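Local coordinates for cryptochrome DASH, chloroplastic/mitochondrial (Arabidopsis thaliana, PDB 2J4D), which binds FAD and a folate light antenna, repairs cyclobutane pyrimidine dimers in single-stranded DNA, and may also serve as a blue-light photoreceptor, at residues E144-E149 with D424-Y429. Sequence-based numbering, arbitrary orientation.
Sequences ETCSEE and DPCSNY. With MHF (5,10-methenyl-6,7,8-trihydrofolic acid), chain D.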
loop_
_atom_site.group_PDB
_atom_site.type_symbol
_atom_site.label_atom_id
_atom_site.label_comp_id
_atom_site.label_asym_id
_atom_site.label_seq_id
_atom_site.Cartn_x
_atom_site.Cartn_y
_atom_site.Cartn_z
ATOM N N GLU A 144 1.224 13.422 4.852
ATOM C CA GLU A 144 1.048 12.077 5.386
ATOM C C GLU A 144 0.288 12.205 6.707
ATOM O O GLU A 144 0.051 13.319 7.186
ATOM C CB GLU A 144 2.396 11.383 5.573
ATOM C CG GLU A 144 2.988 10.892 4.262
ATOM C CD GLU A 144 2.233 9.695 3.678
ATOM O OE1 GLU A 144 1.155 9.342 4.202
ATOM O OE2 GLU A 144 2.722 9.105 2.688
ATOM N N THR A 145 -0.088 11.083 7.307
ATOM C CA THR A 145 -0.881 11.153 8.530
ATOM C C THR A 145 -0.315 10.613 9.842
ATOM O O THR A 145 -0.654 11.130 10.907
ATOM C CB THR A 145 -2.251 10.462 8.321
ATOM O OG1 THR A 145 -2.041 9.085 7.982
ATOM C CG2 THR A 145 -3.036 11.137 7.206
ATOM N N CYS A 146 0.524 9.585 9.792
ATOM C CA CYS A 146 1.033 9.006 11.034
ATOM C C CYS A 146 2.278 9.650 11.629
ATOM O O CYS A 146 3.050 10.314 10.940
ATOM C CB CYS A 146 1.255 7.502 10.845
ATOM S SG CYS A 146 -0.288 6.650 10.398
ATOM N N SER A 147 2.438 9.438 12.933
ATOM C CA SER A 147 3.547 9.964 13.732
ATOM C C SER A 147 4.917 10.095 13.064
ATOM O O SER A 147 5.490 11.188 13.006
ATOM C CB SER A 147 3.704 9.110 15.001
ATOM O OG SER A 147 4.924 9.405 15.666
ATOM N N GLU A 148 5.453 8.979 12.581
ATOM C CA GLU A 148 6.770 8.986 11.960
ATOM C C GLU A 148 6.878 9.908 10.754
ATOM O O GLU A 148 7.827 10.691 10.649
ATOM C CB GLU A 148 7.170 7.554 11.572
ATOM C CG GLU A 148 7.514 6.688 12.777
ATOM C CD GLU A 148 7.723 5.228 12.429
ATOM O OE1 GLU A 148 7.705 4.872 11.229
ATOM O OE2 GLU A 148 7.903 4.433 13.367
ATOM N N GLU A 149 5.902 9.823 9.855
ATOM C CA GLU A 149 5.912 10.641 8.655
ATOM C C GLU A 149 5.695 12.128 8.951
ATOM O O GLU A 149 6.309 12.982 8.319
ATOM C CB GLU A 149 4.858 10.139 7.661
ATOM C CG GLU A 149 5.210 8.795 7.025
ATOM C CD GLU A 149 4.698 7.591 7.812
ATOM O OE1 GLU A 149 4.483 7.689 9.034
ATOM O OE2 GLU A 149 4.508 6.526 7.191
ATOM N N ASP A 424 0.848 -0.316 4.674
ATOM C CA ASP A 424 0.368 1.049 4.839
ATOM C C ASP A 424 0.054 1.122 6.337
ATOM O O ASP A 424 -0.718 0.309 6.853
ATOM C CB ASP A 424 -0.903 1.236 3.999
ATOM C CG ASP A 424 -1.490 2.620 4.124
ATOM O OD1 ASP A 424 -1.503 3.348 3.107
ATOM O OD2 ASP A 424 -1.934 2.981 5.233
ATOM N N PRO A 425 0.653 2.080 7.065
ATOM C CA PRO A 425 0.340 2.114 8.495
ATOM C C PRO A 425 -1.137 2.228 8.840
ATOM O O PRO A 425 -1.616 1.549 9.749
ATOM C CB PRO A 425 1.154 3.303 9.011
ATOM C CG PRO A 425 1.285 4.190 7.802
ATOM C CD PRO A 425 1.549 3.188 6.692
ATOM N N CYS A 426 -1.851 3.075 8.108
ATOM C CA CYS A 426 -3.269 3.300 8.357
ATOM C C CYS A 426 -4.078 2.026 8.165
ATOM O O CYS A 426 -4.852 1.629 9.039
ATOM C CB CYS A 426 -3.799 4.381 7.418
ATOM S SG CYS A 426 -2.822 5.907 7.413
ATOM N N SER A 427 -3.889 1.388 7.018
ATOM C CA SER A 427 -4.619 0.167 6.704
ATOM C C SER A 427 -4.147 -1.030 7.520
ATOM O O SER A 427 -4.962 -1.817 7.989
ATOM C CB SER A 427 -4.494 -0.154 5.212
ATOM O OG SER A 427 -5.248 0.756 4.425
ATOM N N ASN A 428 -2.838 -1.174 7.698
ATOM C CA ASN A 428 -2.334 -2.326 8.440
ATOM C C ASN A 428 -2.754 -2.307 9.900
ATOM O O ASN A 428 -3.406 -3.228 10.386
ATOM C CB ASN A 428 -0.811 -2.401 8.368
ATOM C CG ASN A 428 -0.274 -3.710 8.932
ATOM O OD1 ASN A 428 -0.655 -4.785 8.478
ATOM N ND2 ASN A 428 0.608 -3.623 9.921
ATOM N N TYR A 429 -2.358 -1.261 10.610
ATOM C CA TYR A 429 -2.711 -1.167 12.011
ATOM C C TYR A 429 -4.210 -0.972 12.188
ATOM O O TYR A 429 -4.786 -1.421 13.178
ATOM C CB TYR A 429 -1.895 -0.051 12.655
ATOM C CG TYR A 429 -0.450 -0.466 12.816
ATOM C CD1 TYR A 429 -0.033 -1.176 13.951
ATOM C CD2 TYR A 429 0.491 -0.221 11.805
ATOM C CE1 TYR A 429 1.277 -1.634 14.075
ATOM C CE2 TYR A 429 1.814 -0.682 11.919
ATOM C CZ TYR A 429 2.195 -1.387 13.058
ATOM O OH TYR A 429 3.482 -1.862 13.192
HETATM N N1 MHF D . 4.731 2.948 10.232
HETATM C C2 MHF D . 4.580 4.172 9.620
HETATM N NA2 MHF D . 4.597 4.238 8.258
HETATM N N3 MHF D . 4.419 5.298 10.335
HETATM C C4 MHF D . 4.422 5.277 11.703
HETATM O O4 MHF D . 4.283 6.326 12.345
HETATM C C4A MHF D . 4.595 4.032 12.375
HETATM N N5 MHF D . 4.657 3.896 13.785
HETATM C C6 MHF D . 5.185 2.651 14.443
HETATM C C7 MHF D . 4.529 1.459 13.711
HETATM N N8 MHF D . 4.889 1.619 12.264
HETATM C C8A MHF D . 4.740 2.853 11.614
HETATM C C9 MHF D . 4.848 2.783 15.955
HETATM N N10 MHF D . 4.024 4.016 15.998
HETATM C C11 MHF D . 4.477 4.854 14.879
HETATM C C12 MHF D . 4.066 6.169 19.718
HETATM C C13 MHF D . 3.780 4.771 19.669
HETATM C C14 MHF D . 3.796 4.081 18.458
HETATM C C15 MHF D . 4.101 4.752 17.245
HETATM C C16 MHF D . 4.415 6.168 17.296
HETATM C C17 MHF D . 4.400 6.864 18.521
HETATM C C MHF D . 3.985 6.876 21.025
HETATM O O MHF D . 3.671 6.241 22.025
HETATM N N MHF D . 4.230 8.202 21.122
HETATM C CA MHF D . 4.113 8.874 22.416
HETATM C CB MHF D . 5.037 10.090 22.476
HETATM C CG MHF D . 6.498 9.764 22.295
HETATM C CD MHF D . 6.997 8.779 23.329
HETATM O OE1 MHF D . 7.098 9.167 24.512
HETATM O OE2 MHF D . 7.268 7.613 22.961
HETATM C CT MHF D . 2.668 9.326 22.645
HETATM O O1 MHF D . 1.887 9.342 21.670
HETATM O O2 MHF D . 2.325 9.669 23.796
#
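Thr145 OG1 is gripped by a hydrogen bond with Ser336 and a weak one with Arg333, and lies 3.3 Å from Cys426 SG; a small hydroxyl suits this polar spot. Beside it, Cys146 SG rests 3.9 Å from Pro425 CB, a compact apolar fit. Both segments close on the antenna's pterin. Its amino edge suits a carboxylate: Glu149 OE2 takes the N-H of MHF NA2 nearly straight (172°), though 2.5 Å is unusually short and the exact length doubtful; the bend at chi2 (90°) turns the group there. Pro425, its rigid ring fitting a first helical turn that needs no N-H, covers one face, CG 3.3 Å from MHF NA2. Glu148's carboxylate lies nearly parallel over the opposite face, CD 3.3 Å from MHF C4A, while its backbone N donates to MHF O4 (2.9 Å). With an alanine here that backbone bond could remain, but that face would probably lose the carboxylate over it and Lys89 its salt-bridge partner. Asp424, the N-cap of helix 425-436, accepts from Ser427 N through OD2; its backbone N is hydrogen-bonded to FAD O4. The loop between strand 138-142 and helix 147-161 thus meets helix 425-436, and helix 317-339 packs on both, Ser336 touching Cys146 and Cys426.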